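PDB 6JAV: group II chitinase from Ostrinia furnacalis, which probably hydrolyses chitin as a family 18 endochitinase, this chain being its first catalytic domain. Local coordinates for residues Val170-Pro184 against Tyr224-Gly238. Numbering follows the deposited sequence.
With NAG (2-acetamido-2-deoxy-beta-D-glucopyranose), chain C.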
# COMPACT_ATOMS: atom_id res chain seq x y z
N VAL A 170 6.69 -2.99 -2.21
CA VAL A 170 7.56 -4.02 -1.66
C VAL A 170 7.27 -4.31 -0.18
O VAL A 170 6.75 -3.47 0.56
CB VAL A 170 9.05 -3.65 -1.84
CG1 VAL A 170 9.40 -3.46 -3.33
CG2 VAL A 170 9.38 -2.40 -1.02
N SER A 171 7.66 -5.52 0.24
CA SER A 171 7.42 -5.99 1.60
C SER A 171 8.17 -5.16 2.64
O SER A 171 9.29 -4.70 2.40
CB SER A 171 7.93 -7.43 1.70
OG SER A 171 7.82 -7.90 3.05
N PRO A 172 7.60 -5.02 3.84
CA PRO A 172 8.33 -4.44 4.98
C PRO A 172 9.02 -5.48 5.86
O PRO A 172 9.65 -5.08 6.85
CB PRO A 172 7.19 -3.79 5.77
CG PRO A 172 6.07 -4.81 5.66
CD PRO A 172 6.19 -5.30 4.20
N ASN A 173 8.88 -6.76 5.54
CA ASN A 173 9.27 -7.87 6.42
C ASN A 173 10.71 -8.27 6.10
O ASN A 173 11.00 -8.65 4.97
CB ASN A 173 8.30 -9.01 6.13
CG ASN A 173 8.58 -10.27 6.92
OD1 ASN A 173 9.70 -10.78 6.94
ND2 ASN A 173 7.52 -10.87 7.45
N LYS A 174 11.59 -8.20 7.11
CA LYS A 174 13.01 -8.51 6.94
C LYS A 174 13.25 -9.82 6.18
O LYS A 174 14.07 -9.87 5.26
CB LYS A 174 13.70 -8.58 8.31
CG LYS A 174 15.19 -8.88 8.22
CD LYS A 174 15.79 -9.06 9.61
CE LYS A 174 17.34 -9.03 9.53
NZ LYS A 174 17.88 -10.12 8.67
N MET A 175 12.54 -10.90 6.56
CA MET A 175 12.77 -12.20 5.93
C MET A 175 12.37 -12.20 4.45
O MET A 175 13.06 -12.80 3.62
CB MET A 175 11.99 -13.29 6.66
CG MET A 175 12.67 -13.77 7.92
SD MET A 175 12.46 -12.55 9.22
CE MET A 175 14.17 -12.30 9.68
N VAL A 176 11.25 -11.54 4.13
CA VAL A 176 10.81 -11.44 2.73
C VAL A 176 11.77 -10.58 1.93
O VAL A 176 12.10 -10.90 0.79
CB VAL A 176 9.37 -10.91 2.67
CG1 VAL A 176 8.94 -10.75 1.22
CG2 VAL A 176 8.44 -11.87 3.41
N ILE A 177 12.20 -9.45 2.50
CA ILE A 177 13.16 -8.60 1.82
C ILE A 177 14.42 -9.39 1.49
O ILE A 177 14.93 -9.34 0.36
CB ILE A 177 13.48 -7.37 2.70
CG1 ILE A 177 12.24 -6.46 2.90
CG2 ILE A 177 14.63 -6.56 2.10
CD1 ILE A 177 12.41 -5.53 4.12
N ASP A 178 14.93 -10.13 2.48
CA ASP A 178 16.15 -10.90 2.28
C ASP A 178 15.97 -11.96 1.20
O ASP A 178 16.89 -12.21 0.41
CB ASP A 178 16.53 -11.58 3.60
CG ASP A 178 17.14 -10.63 4.63
OD1 ASP A 178 17.53 -9.48 4.27
OD2 ASP A 178 17.27 -11.08 5.81
N ALA A 179 14.80 -12.59 1.15
CA ALA A 179 14.58 -13.72 0.24
C ALA A 179 14.23 -13.29 -1.17
O ALA A 179 14.60 -13.98 -2.12
CB ALA A 179 13.46 -14.62 0.75
N GLY A 180 13.53 -12.17 -1.34
CA GLY A 180 12.91 -11.91 -2.63
C GLY A 180 13.54 -10.80 -3.44
O GLY A 180 13.28 -10.74 -4.64
N TYR A 181 14.33 -9.91 -2.83
CA TYR A 181 14.73 -8.69 -3.51
C TYR A 181 16.24 -8.58 -3.66
O TYR A 181 16.96 -8.61 -2.65
CB TYR A 181 14.22 -7.46 -2.76
CG TYR A 181 12.71 -7.40 -2.65
CD1 TYR A 181 11.88 -7.38 -3.77
CD2 TYR A 181 12.12 -7.29 -1.41
CE1 TYR A 181 10.48 -7.31 -3.63
CE2 TYR A 181 10.75 -7.23 -1.27
CZ TYR A 181 9.94 -7.24 -2.38
OH TYR A 181 8.57 -7.16 -2.16
N ASP A 182 16.69 -8.35 -4.89
CA ASP A 182 18.07 -7.93 -5.14
C ASP A 182 18.03 -6.42 -5.00
O ASP A 182 17.76 -5.69 -5.96
CB ASP A 182 18.51 -8.37 -6.53
CG ASP A 182 19.97 -8.08 -6.81
OD1 ASP A 182 20.55 -7.14 -6.20
OD2 ASP A 182 20.55 -8.79 -7.67
N VAL A 183 18.25 -5.95 -3.77
CA VAL A 183 17.98 -4.54 -3.45
C VAL A 183 18.83 -3.58 -4.28
O VAL A 183 18.28 -2.59 -4.78
CB VAL A 183 18.05 -4.31 -1.93
CG1 VAL A 183 17.87 -2.82 -1.61
CG2 VAL A 183 16.96 -5.10 -1.21
N PRO A 184 20.14 -3.78 -4.45
CA PRO A 184 20.88 -2.82 -5.30
C PRO A 184 20.35 -2.69 -6.71
O PRO A 184 20.31 -1.58 -7.26
CB PRO A 184 22.34 -3.34 -5.24
CG PRO A 184 22.40 -4.03 -3.91
CD PRO A 184 21.04 -4.73 -3.78
N TYR A 224 11.98 -6.21 14.57
CA TYR A 224 11.95 -5.75 13.18
C TYR A 224 10.56 -5.46 12.61
O TYR A 224 10.49 -4.96 11.49
CB TYR A 224 12.74 -6.67 12.24
CG TYR A 224 12.48 -8.13 12.38
CD1 TYR A 224 11.36 -8.71 11.81
CD2 TYR A 224 13.39 -8.94 13.04
CE1 TYR A 224 11.13 -10.08 11.93
CE2 TYR A 224 13.18 -10.29 13.16
CZ TYR A 224 12.04 -10.86 12.61
OH TYR A 224 11.81 -12.21 12.73
N PHE A 225 9.48 -5.71 13.35
CA PHE A 225 8.14 -5.42 12.83
C PHE A 225 7.70 -4.00 13.18
O PHE A 225 6.71 -3.77 13.88
CB PHE A 225 7.14 -6.47 13.32
CG PHE A 225 7.17 -7.74 12.54
CD1 PHE A 225 8.08 -7.91 11.50
CD2 PHE A 225 6.27 -8.75 12.81
CE1 PHE A 225 8.11 -9.09 10.77
CE2 PHE A 225 6.30 -9.93 12.08
CZ PHE A 225 7.21 -10.10 11.07
N ASN A 226 8.43 -3.03 12.65
CA ASN A 226 8.04 -1.62 12.78
C ASN A 226 8.64 -0.85 11.62
O ASN A 226 9.64 -1.26 11.02
CB ASN A 226 8.46 -1.05 14.14
CG ASN A 226 9.96 -1.17 14.38
OD1 ASN A 226 10.74 -0.32 13.95
ND2 ASN A 226 10.36 -2.24 15.06
N ALA A 227 8.01 0.30 11.30
CA ALA A 227 8.39 1.04 10.10
C ALA A 227 9.82 1.58 10.19
O ALA A 227 10.54 1.63 9.19
CB ALA A 227 7.41 2.19 9.86
N ASN A 228 10.24 1.98 11.39
CA ASN A 228 11.59 2.51 11.56
C ASN A 228 12.65 1.47 11.19
O ASN A 228 13.60 1.76 10.44
CB ASN A 228 11.78 2.98 13.00
CG ASN A 228 13.16 3.50 13.23
OD1 ASN A 228 13.62 4.38 12.54
ND2 ASN A 228 13.84 2.92 14.21
N TYR A 229 12.48 0.24 11.67
CA TYR A 229 13.42 -0.82 11.29
C TYR A 229 13.36 -1.07 9.78
O TYR A 229 14.40 -1.14 9.11
CB TYR A 229 13.11 -2.12 12.04
CG TYR A 229 14.10 -3.20 11.68
CD1 TYR A 229 13.94 -3.99 10.54
CD2 TYR A 229 15.24 -3.39 12.45
CE1 TYR A 229 14.89 -4.94 10.18
CE2 TYR A 229 16.18 -4.34 12.10
CZ TYR A 229 15.99 -5.11 10.97
OH TYR A 229 16.93 -6.06 10.62
N THR A 230 12.15 -1.21 9.25
CA THR A 230 11.99 -1.55 7.83
C THR A 230 12.65 -0.51 6.93
O THR A 230 13.33 -0.87 5.95
CB THR A 230 10.50 -1.61 7.53
OG1 THR A 230 9.92 -2.73 8.20
CG2 THR A 230 10.26 -1.73 6.02
N ILE A 231 12.39 0.77 7.18
CA ILE A 231 12.93 1.80 6.30
C ILE A 231 14.45 1.84 6.39
O ILE A 231 15.15 1.92 5.37
CB ILE A 231 12.27 3.16 6.62
CG1 ILE A 231 10.76 3.13 6.32
CG2 ILE A 231 13.00 4.30 5.89
CD1 ILE A 231 10.43 2.91 4.86
N HIS A 232 14.99 1.74 7.61
CA HIS A 232 16.44 1.72 7.72
C HIS A 232 17.03 0.47 7.10
O HIS A 232 18.14 0.52 6.55
CB HIS A 232 16.82 1.82 9.19
CG HIS A 232 16.82 3.22 9.72
ND1 HIS A 232 15.78 3.74 10.48
CD2 HIS A 232 17.73 4.21 9.61
CE1 HIS A 232 16.06 4.99 10.80
NE2 HIS A 232 17.24 5.30 10.30
N TYR A 233 16.30 -0.65 7.11
CA TYR A 233 16.81 -1.88 6.52
C TYR A 233 16.87 -1.78 5.00
O TYR A 233 17.86 -2.19 4.39
CB TYR A 233 15.95 -3.05 6.97
CG TYR A 233 16.61 -4.38 6.74
CD1 TYR A 233 17.80 -4.69 7.38
CD2 TYR A 233 16.07 -5.32 5.90
CE1 TYR A 233 18.43 -5.91 7.16
CE2 TYR A 233 16.68 -6.56 5.68
CZ TYR A 233 17.86 -6.83 6.32
OH TYR A 233 18.48 -8.06 6.12
N TRP A 234 15.82 -1.23 4.36
CA TRP A 234 15.91 -0.98 2.92
C TRP A 234 17.13 -0.12 2.58
O TRP A 234 17.83 -0.39 1.59
CB TRP A 234 14.59 -0.37 2.38
CG TRP A 234 13.59 -1.43 2.06
CD1 TRP A 234 12.60 -1.91 2.86
CD2 TRP A 234 13.49 -2.14 0.82
NE1 TRP A 234 11.90 -2.92 2.21
CE2 TRP A 234 12.44 -3.08 0.96
CE3 TRP A 234 14.22 -2.11 -0.38
CZ2 TRP A 234 12.09 -3.98 -0.06
CZ3 TRP A 234 13.86 -2.98 -1.41
CH2 TRP A 234 12.80 -3.91 -1.24
N MET A 235 17.41 0.89 3.40
CA MET A 235 18.59 1.73 3.14
C MET A 235 19.89 0.96 3.39
O MET A 235 20.83 1.07 2.58
CB MET A 235 18.51 3.02 3.97
CG MET A 235 17.36 3.91 3.47
SD MET A 235 17.44 5.61 4.05
CE MET A 235 17.09 5.30 5.75
N GLU A 236 19.94 0.17 4.46
CA GLU A 236 21.14 -0.63 4.74
C GLU A 236 21.43 -1.60 3.60
O GLU A 236 22.60 -1.85 3.25
CB GLU A 236 20.94 -1.38 6.06
CG GLU A 236 22.06 -2.34 6.45
CD GLU A 236 21.70 -3.21 7.66
OE1 GLU A 236 20.93 -2.76 8.54
OE2 GLU A 236 22.18 -4.36 7.72
N LYS A 237 20.37 -2.13 2.98
CA LYS A 237 20.52 -3.07 1.87
C LYS A 237 20.92 -2.41 0.56
O LYS A 237 21.16 -3.12 -0.42
CB LYS A 237 19.22 -3.88 1.69
CG LYS A 237 18.91 -4.81 2.86
CD LYS A 237 19.68 -6.10 2.75
CE LYS A 237 18.79 -7.19 2.23
NZ LYS A 237 19.53 -8.49 2.01
N GLY A 238 20.98 -1.08 0.51
CA GLY A 238 21.46 -0.37 -0.67
C GLY A 238 20.49 0.61 -1.31
O GLY A 238 20.75 1.11 -2.40
C1 NAG C . 15.21 3.28 14.46
C2 NAG C . 15.53 3.26 15.94
C3 NAG C . 17.04 3.39 16.17
C4 NAG C . 17.79 2.35 15.34
C5 NAG C . 17.38 2.43 13.88
C6 NAG C . 18.02 1.36 13.02
C7 NAG C . 14.02 4.10 17.70
C8 NAG C . 13.97 2.69 18.22
N2 NAG C . 14.80 4.32 16.64
O3 NAG C . 17.31 3.17 17.54
O4 NAG C . 19.20 2.54 15.45
O5 NAG C . 15.96 2.26 13.79
O6 NAG C . 17.44 0.06 13.18
O7 NAG C . 13.40 5.00 18.25
O HOH W 1 10.92 -6.18 9.12
O HOH W 2 17.85 -9.05 -0.13
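In the TIM barrel of this family 18 catalytic domain, Trp234 of helix 227-236 packs against the loop that leaves strand 165-170. Its NE1 donates to Ser171 O (3.2 Å), and that oxygen lies in the indole plane. Val170 CG2 sits above one face toward its rim, 3.3 Å from Trp234 CZ2. Ile177 lies on the opposite side, with CD1 3.3 Å from Trp234 NE1. The Tyr181 ring meets the six-membered ring obliquely, with planes 49° apart. At the next loop residue, Pro172 O accepts from Thr230 OG1 (2.7 Å), on a lone pair in the carbonyl plane. Water 1 also bonds Pro172 O and joins it to Tyr224 O.

A salt-bridge network of Lys174, Asp178 and Lys237 gathers round Tyr233 OH, which donates to the syn lone pair of Asp178 OD1 (2.5 Å). Lys237 NZ makes a salt bridge to the same oxygen (3.2 Å), a weak hydrogen bond. Lys174 NZ makes another with Asp178 OD2, one helical turn on (3.1 Å). Lys174 is extended up to a bend at chi4 (-61°), which turns NZ back to this carboxylate. Met175 SD makes an oblique Met-aromatic contact with Tyr224.

Helices 174-180 and 227-236 run nearly parallel, 19° apart. Val195 of strand 192-195 touches Val170, and Thr230 and Trp234 of helix 227-236. Ile231 packs on strand 244-257.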